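Local structure of endonuclease V (Streptomyces avermitilis, 3GOC) at residues 114-119 / 142-147; 170-175 / 192-197; 147-152 / 162-167. The protein probably repairs deaminated DNA, using magnesium to cut the second phosphodiester bond 3' to a deoxyinosine while leaving the lesion in the nicked strand. One frame throughout, in Å; residues are numbered along the deposited sequence.

Contact 1. Residues 114-119 / 142-147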
# COMPACT_ATOMS: atom_id res chain seq x y z
N ASP A 114 -9.30 -8.11 -12.18
CA ASP A 114 -8.32 -9.17 -12.41
C ASP A 114 -8.12 -9.10 -13.92
O ASP A 114 -8.78 -9.82 -14.68
CB ASP A 114 -8.88 -10.53 -12.02
CG ASP A 114 -7.91 -11.66 -12.32
OD1 ASP A 114 -8.36 -12.83 -12.45
OD2 ASP A 114 -6.70 -11.41 -12.42
N GLY A 115 -7.22 -8.24 -14.34
CA GLY A 115 -6.99 -8.05 -15.76
C GLY A 115 -6.20 -6.78 -16.02
O GLY A 115 -5.33 -6.42 -15.23
N TYR A 116 -6.52 -6.11 -17.12
CA TYR A 116 -5.80 -4.91 -17.52
C TYR A 116 -6.64 -3.66 -17.79
O TYR A 116 -7.84 -3.74 -18.07
CB TYR A 116 -4.98 -5.21 -18.79
CG TYR A 116 -4.25 -6.54 -18.79
CD1 TYR A 116 -4.92 -7.72 -19.10
CD2 TYR A 116 -2.90 -6.62 -18.47
CE1 TYR A 116 -4.27 -8.96 -19.07
CE2 TYR A 116 -2.23 -7.84 -18.44
CZ TYR A 116 -2.92 -9.01 -18.74
OH TYR A 116 -2.27 -10.22 -18.68
N GLY A 117 -5.98 -2.51 -17.71
CA GLY A 117 -6.62 -1.24 -17.98
C GLY A 117 -5.99 -0.68 -19.26
O GLY A 117 -6.29 -1.14 -20.36
N VAL A 118 -5.10 0.30 -19.12
CA VAL A 118 -4.44 0.89 -20.28
C VAL A 118 -3.48 -0.08 -20.97
O VAL A 118 -3.09 0.14 -22.13
CB VAL A 118 -3.67 2.18 -19.88
CG1 VAL A 118 -4.65 3.22 -19.38
CG2 VAL A 118 -2.64 1.86 -18.82
N ALA A 119 -3.08 -1.14 -20.27
CA ALA A 119 -2.19 -2.15 -20.84
C ALA A 119 -3.08 -3.01 -21.73
O ALA A 119 -3.48 -4.11 -21.36
CB ALA A 119 -1.58 -3.00 -19.72
N ALA A 142 -2.98 -8.02 -13.06
CA ALA A 142 -3.00 -9.28 -13.80
C ALA A 142 -1.90 -10.24 -13.37
O ALA A 142 -0.83 -9.82 -12.93
CB ALA A 142 -2.88 -8.99 -15.29
N LYS A 143 -2.18 -11.54 -13.52
CA LYS A 143 -1.26 -12.60 -13.13
C LYS A 143 -0.14 -12.86 -14.14
O LYS A 143 0.90 -13.39 -13.78
CB LYS A 143 -2.02 -13.92 -12.91
CG LYS A 143 -3.17 -13.84 -11.94
CD LYS A 143 -4.03 -15.09 -12.03
CE LYS A 143 -5.32 -14.96 -11.25
NZ LYS A 143 -5.07 -14.88 -9.79
N ASN A 144 -0.37 -12.51 -15.41
CA ASN A 144 0.63 -12.71 -16.44
C ASN A 144 0.79 -11.41 -17.23
O ASN A 144 -0.10 -10.57 -17.22
CB ASN A 144 0.25 -13.88 -17.37
CG ASN A 144 -0.93 -13.57 -18.26
OD1 ASN A 144 -0.89 -12.67 -19.09
ND2 ASN A 144 -2.00 -14.33 -18.09
N PRO A 145 1.93 -11.24 -17.92
CA PRO A 145 2.21 -10.03 -18.70
C PRO A 145 1.61 -9.93 -20.09
O PRO A 145 1.88 -8.97 -20.80
CB PRO A 145 3.73 -10.02 -18.74
CG PRO A 145 4.04 -11.47 -18.92
CD PRO A 145 3.10 -12.14 -17.93
N PHE A 146 0.78 -10.90 -20.46
CA PHE A 146 0.18 -10.89 -21.79
C PHE A 146 1.34 -10.85 -22.79
O PHE A 146 2.28 -11.62 -22.67
CB PHE A 146 -0.71 -9.65 -21.97
CG PHE A 146 -1.56 -9.69 -23.22
CD1 PHE A 146 -1.73 -8.55 -24.00
CD2 PHE A 146 -2.20 -10.87 -23.60
CE1 PHE A 146 -2.52 -8.59 -25.15
CE2 PHE A 146 -2.99 -10.92 -24.75
CZ PHE A 146 -3.15 -9.77 -25.53
N THR A 147 1.28 -9.93 -23.75
CA THR A 147 2.33 -9.81 -24.74
C THR A 147 3.28 -8.64 -24.45
O THR A 147 4.11 -8.28 -25.28
CB THR A 147 1.73 -9.64 -26.15
OG1 THR A 147 2.77 -9.66 -27.13
CG2 THR A 147 0.97 -8.32 -26.23
O HOH W 1 -4.85 -12.15 -14.29
O HOH W 2 -3.35 -12.10 -16.70
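Tyr-116 reaches across to Ala-142 and Asn-144, joining two loops at the ends of neighbouring parallel strands. Strands 110-114 and 138-142, linked through helix 126-134, form a beta-alpha-beta unit of the RNase H-like fold. The first strand ends at Asp-114, which binds magnesium together with Asp-46 in this structure.

The Tyr-116 ring lies with one face on the methyl of Ala-142. Ala-142 CB sits 3.8 Å from the ring centroid of Tyr-116, shifted toward the rim, in a CH-pi contact. The chi1 of -43° sets Tyr-116 CG anti to its carbonyl carbon, and from there the ring carries its hydroxyl to the backbone of the other loop. Tyr-116 OH donates to Asn-144 O at 2.6 Å. It meets that oxygen from above the carbonyl plane, 47° out of it. Phe-146 CB touches the phenol end obliquely.

The Asn-144 side chain folds back over its own loop. Its CG stands between the backbone N and the carbonyl carbon (chi1 70°). This places Asn-144 OD1 where Phe-146 N can donate to it on a lone pair, at 2.8 Å, in an Asx turn. Tyr-116 OH also lies close to this amide oxygen, but the angle is poor for a bond.

Nearer the metal site, Lys-143 crosses Asp-114 at about a right angle. Lys-143 CE lies 3.9 Å from Asp-114 OD1. Lys-143 NZ stays 4.6 Å from Asp-114 OD2, so the charged ends are not in contact.

Two waters fill in the polar links. One accepts from Asn-144 N and donates to Tyr-116 OH. The other accepts from Lys-143 N and donates to Asp-114 OD2 at 2.7 Å.

Contact 2. Residues 170-175 / 192-197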
# COMPACT_ATOMS: atom_id res chain seq x y z
N VAL A 170 2.89 0.95 -20.22
CA VAL A 170 1.45 0.79 -20.07
C VAL A 170 1.08 0.27 -18.69
O VAL A 170 -0.09 0.00 -18.41
CB VAL A 170 0.87 -0.16 -21.15
CG1 VAL A 170 1.03 0.47 -22.53
CG2 VAL A 170 1.58 -1.52 -21.10
N GLY A 171 2.08 0.15 -17.82
CA GLY A 171 1.86 -0.33 -16.47
C GLY A 171 3.18 -0.67 -15.81
O GLY A 171 4.24 -0.22 -16.25
N ARG A 172 3.12 -1.47 -14.75
CA ARG A 172 4.34 -1.87 -14.06
C ARG A 172 4.31 -3.30 -13.58
O ARG A 172 3.26 -3.80 -13.18
CB ARG A 172 4.60 -0.97 -12.85
CG ARG A 172 4.99 0.45 -13.18
CD ARG A 172 5.07 1.28 -11.92
NE ARG A 172 5.27 2.69 -12.23
CZ ARG A 172 5.11 3.68 -11.35
NH1 ARG A 172 5.31 4.93 -11.72
NH2 ARG A 172 4.72 3.41 -10.11
N ALA A 173 5.46 -3.96 -13.62
CA ALA A 173 5.57 -5.30 -13.08
C ALA A 173 5.86 -4.95 -11.62
O ALA A 173 6.79 -4.19 -11.33
CB ALA A 173 6.73 -6.04 -13.70
N LEU A 174 5.06 -5.48 -10.70
CA LEU A 174 5.22 -5.16 -9.28
C LEU A 174 5.47 -6.39 -8.43
O LEU A 174 4.72 -7.36 -8.49
CB LEU A 174 3.95 -4.47 -8.78
CG LEU A 174 3.91 -4.07 -7.30
CD1 LEU A 174 4.91 -2.95 -7.05
CD2 LEU A 174 2.50 -3.61 -6.93
N ARG A 175 6.54 -6.34 -7.63
CA ARG A 175 6.89 -7.44 -6.75
C ARG A 175 5.99 -7.34 -5.52
O ARG A 175 6.21 -6.48 -4.66
CB ARG A 175 8.36 -7.33 -6.33
CG ARG A 175 8.89 -8.55 -5.58
CD ARG A 175 9.23 -9.68 -6.54
NE ARG A 175 10.38 -9.35 -7.39
CZ ARG A 175 10.86 -10.14 -8.35
NH1 ARG A 175 10.30 -11.31 -8.59
NH2 ARG A 175 11.91 -9.75 -9.07
N ASP A 192 -3.46 7.01 -10.56
CA ASP A 192 -2.17 7.00 -11.25
C ASP A 192 -1.39 5.74 -10.90
O ASP A 192 -1.81 4.96 -10.03
CB ASP A 192 -1.33 8.28 -11.00
CG ASP A 192 -0.92 8.49 -9.55
OD1 ASP A 192 -0.88 7.54 -8.76
OD2 ASP A 192 -0.60 9.67 -9.22
N LEU A 193 -0.29 5.49 -11.60
CA LEU A 193 0.48 4.27 -11.37
C LEU A 193 1.02 4.11 -9.96
O LEU A 193 1.01 3.01 -9.42
CB LEU A 193 1.62 4.14 -12.38
CG LEU A 193 1.28 3.40 -13.67
CD1 LEU A 193 2.52 3.32 -14.55
CD2 LEU A 193 0.76 2.00 -13.36
N ASP A 194 1.49 5.20 -9.35
CA ASP A 194 2.01 5.12 -8.00
C ASP A 194 0.90 4.64 -7.05
O ASP A 194 1.14 3.77 -6.21
CB ASP A 194 2.54 6.47 -7.53
CG ASP A 194 3.96 6.73 -8.00
OD1 ASP A 194 4.55 5.84 -8.65
OD2 ASP A 194 4.50 7.82 -7.70
N HIS A 195 -0.29 5.20 -7.20
CA HIS A 195 -1.40 4.80 -6.34
C HIS A 195 -1.88 3.39 -6.66
O HIS A 195 -2.28 2.65 -5.76
CB HIS A 195 -2.58 5.78 -6.44
CG HIS A 195 -2.39 7.03 -5.65
ND1 HIS A 195 -1.50 8.02 -6.02
CD2 HIS A 195 -2.95 7.45 -4.49
CE1 HIS A 195 -1.52 8.99 -5.13
NE2 HIS A 195 -2.39 8.67 -4.19
N ALA A 196 -1.85 3.02 -7.94
CA ALA A 196 -2.26 1.68 -8.32
C ALA A 196 -1.33 0.67 -7.64
O ALA A 196 -1.77 -0.36 -7.14
CB ALA A 196 -2.20 1.51 -9.84
N CYS A 197 -0.03 0.97 -7.64
CA CYS A 197 0.93 0.09 -6.99
C CYS A 197 0.72 0.06 -5.49
O CYS A 197 0.79 -1.01 -4.87
CB CYS A 197 2.36 0.56 -7.29
SG CYS A 197 2.88 0.19 -8.96
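The N-terminal part of helix 193-202 packs on strand 168-174, with Arg-172 of the strand held between Leu-193, Asp-194 and Cys-197. The Arg-172 chain runs extended from CG to NE and brings its guanidinium to the helix. Both terminal nitrogens grip one oxygen of Asp-194. Arg-172 NH2 donates to Asp-194 OD1 at 2.8 Å, nearly straight at 163°. Arg-172 NH1 gives a longer bond to Asp-194 OD1, 3.3 Å. The oxygen lies in the guanidinium plane, while the carboxylate is turned 53° from it.

Leu-193 and Arg-172 extend toward each other from opposite directions. Leu-193 CB sits over the centre of one guanidinium face, 3.7 Å from Arg-172 CZ. Cys-197 SG lies near the guanidinium edge and touches Arg-172 CD. With an alanine here in place of the arginine, Asp-194 would probably lose this charged mate and a gap would open beside Leu-193 and Cys-197.

In this RNase H-like fold the helix follows strand 183-189, the antiparallel neighbour of strand 168-174. Leu-193 and Ala-196 rest on strand 183-189, so the helix packs against both strands. The axes of strand 170-174 and helix 193-197 lie 9.3 Å apart at an angle of 35°.

Further along the strand, Leu-174 CD2 packs 3.7 Å from Cys-197 O. Asp-192 caps the helix start: its OD1 accepts from His-195 N at 2.9 Å, and the same oxygen takes His-195 ND1 at 2.8 Å.

Contact 3. Residues 147-152 / 162-167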
# COMPACT_ATOMS: atom_id res chain seq x y z
N THR A 147 1.28 -9.93 -23.75
CA THR A 147 2.33 -9.81 -24.74
C THR A 147 3.28 -8.64 -24.45
O THR A 147 4.11 -8.28 -25.28
CB THR A 147 1.73 -9.64 -26.15
OG1 THR A 147 2.77 -9.66 -27.13
CG2 THR A 147 0.97 -8.32 -26.23
N PHE A 148 3.16 -8.06 -23.26
CA PHE A 148 4.00 -6.93 -22.88
C PHE A 148 5.36 -7.39 -22.36
O PHE A 148 5.51 -8.54 -21.93
CB PHE A 148 3.28 -6.09 -21.81
CG PHE A 148 1.89 -5.68 -22.21
CD1 PHE A 148 0.78 -6.11 -21.48
CD2 PHE A 148 1.68 -4.90 -23.34
CE1 PHE A 148 -0.51 -5.77 -21.86
CE2 PHE A 148 0.39 -4.54 -23.74
CZ PHE A 148 -0.71 -4.98 -23.00
N SER A 149 6.34 -6.50 -22.39
CA SER A 149 7.67 -6.84 -21.93
C SER A 149 8.05 -6.04 -20.69
O SER A 149 7.46 -5.00 -20.41
CB SER A 149 8.70 -6.57 -23.03
OG SER A 149 8.82 -5.18 -23.26
N TYR A 150 9.04 -6.54 -19.96
CA TYR A 150 9.48 -5.87 -18.76
C TYR A 150 10.80 -6.43 -18.28
O TYR A 150 11.12 -7.59 -18.51
CB TYR A 150 8.42 -6.02 -17.66
CG TYR A 150 8.28 -7.44 -17.14
CD1 TYR A 150 8.91 -7.83 -15.95
CD2 TYR A 150 7.53 -8.39 -17.83
CE1 TYR A 150 8.77 -9.13 -15.46
CE2 TYR A 150 7.39 -9.69 -17.35
CZ TYR A 150 8.02 -10.05 -16.17
OH TYR A 150 7.88 -11.33 -15.67
N GLU A 151 11.57 -5.57 -17.62
CA GLU A 151 12.85 -5.97 -17.03
C GLU A 151 12.46 -6.49 -15.66
O GLU A 151 11.52 -5.99 -15.04
CB GLU A 151 13.76 -4.75 -16.86
CG GLU A 151 14.16 -4.06 -18.15
CD GLU A 151 15.19 -4.84 -18.95
OE1 GLU A 151 15.62 -4.35 -20.01
OE2 GLU A 151 15.57 -5.95 -18.51
N ASP A 152 13.17 -7.50 -15.16
CA ASP A 152 12.87 -8.04 -13.84
C ASP A 152 12.98 -6.93 -12.79
O ASP A 152 14.01 -6.27 -12.69
CB ASP A 152 13.83 -9.17 -13.47
CG ASP A 152 13.62 -10.42 -14.29
OD1 ASP A 152 12.47 -10.91 -14.33
OD2 ASP A 152 14.60 -10.91 -14.88
N PRO A 162 8.98 -0.94 -15.32
CA PRO A 162 8.03 -0.58 -16.37
C PRO A 162 7.52 -1.78 -17.18
O PRO A 162 8.30 -2.68 -17.53
CB PRO A 162 8.83 0.39 -17.24
CG PRO A 162 9.79 1.00 -16.27
CD PRO A 162 10.23 -0.18 -15.46
N LEU A 163 6.22 -1.80 -17.44
CA LEU A 163 5.62 -2.85 -18.26
C LEU A 163 5.43 -2.15 -19.61
O LEU A 163 4.75 -1.13 -19.68
CB LEU A 163 4.26 -3.27 -17.69
CG LEU A 163 3.58 -4.45 -18.42
CD1 LEU A 163 4.46 -5.70 -18.32
CD2 LEU A 163 2.21 -4.71 -17.79
N LEU A 164 6.03 -2.69 -20.66
CA LEU A 164 5.98 -2.04 -21.97
C LEU A 164 5.22 -2.70 -23.11
O LEU A 164 5.23 -3.92 -23.26
CB LEU A 164 7.42 -1.79 -22.45
CG LEU A 164 8.40 -1.13 -21.48
CD1 LEU A 164 9.77 -1.01 -22.14
CD2 LEU A 164 7.89 0.24 -21.07
N ALA A 165 4.56 -1.87 -23.91
CA ALA A 165 3.84 -2.31 -25.09
C ALA A 165 4.72 -1.70 -26.18
O ALA A 165 4.56 -0.54 -26.54
CB ALA A 165 2.44 -1.72 -25.14
N GLY A 166 5.66 -2.49 -26.68
CA GLY A 166 6.58 -1.97 -27.67
C GLY A 166 7.63 -1.20 -26.88
O GLY A 166 8.50 -1.80 -26.25
N ALA A 167 7.54 0.12 -26.90
CA ALA A 167 8.49 0.96 -26.17
C ALA A 167 7.75 1.88 -25.21
O ALA A 167 8.36 2.67 -24.49
CB ALA A 167 9.32 1.78 -27.14
O HOH W 3 5.61 -5.49 -26.09
O HOH W 4 8.31 -4.28 -25.70
O HOH W 5 10.97 -2.74 -17.73
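Strands 149-150 and 160-165 form a beta hairpin at one edge of the chain's mixed sheet, and Ser-149 pairs with Leu-164 in it. This is an antiparallel hydrogen-bonded pair. Leu-164 N donates to Ser-149 O at 2.7 Å, almost straight at 176°. Ser-149 N returns a bond to Leu-164 O at 2.9 Å. Strand 149-150 is short and weakly bonded, so these two bonds carry much of the pairing.

Phe-148 packs just before the pair. Its CB lies 3.7 Å from Leu-163 CD1, and its ring atom Phe-148 CD2 is 3.7 Å from Ala-165 CB. Leu-164 O sits at the edge of the ring, near its plane. Leu-163 reaches this site because its CG is anti to the backbone N (chi1 -176°), which brings CD1 against Phe-148 CB. The same methyl meets Tyr-150 CB at 4.0 Å, so Leu-163 is shared by both aromatic residues. Beyond the hairpin, the Tyr-150 ring makes an edge-to-face contact with Phe-184.

On the other face, Ser-149 OG lies 3.8 Å from Leu-164 CB. A water links Ser-149 OG to Gly-166 O.

Another water bridges the two strands. It donates to Pro-162 O and accepts from Glu-151 N, which stands 4.4 Å from that carbonyl.

Apolar contacts thus tie Phe-148 and Tyr-150 to Leu-163, while water takes the place of a direct bond between Glu-151 and Pro-162, consistent with a pairing that loosens there.

The three contacts form a compact cluster, all touching one another, and contact 1 is the one at the metal site: the side chain of Asp-114 is about 3 Å from a bound magnesium ion. Contacts 2 and 3 lie away from the annotated sites. The centre of contact 1 is about 11 Å from the centres of both others, which are about 12 Å apart. Contact 1 meets contact 2 where Val-118 CG2 packs 3.2 Å from Val-170 O. It shares Thr-147 with contact 3, and Phe-148 CZ lies against Ala-119 C. Contacts 2 and 3 use adjacent strands of one sheet. Val-170 and Gly-171 both face Leu-163 there, in a classic beta bulge.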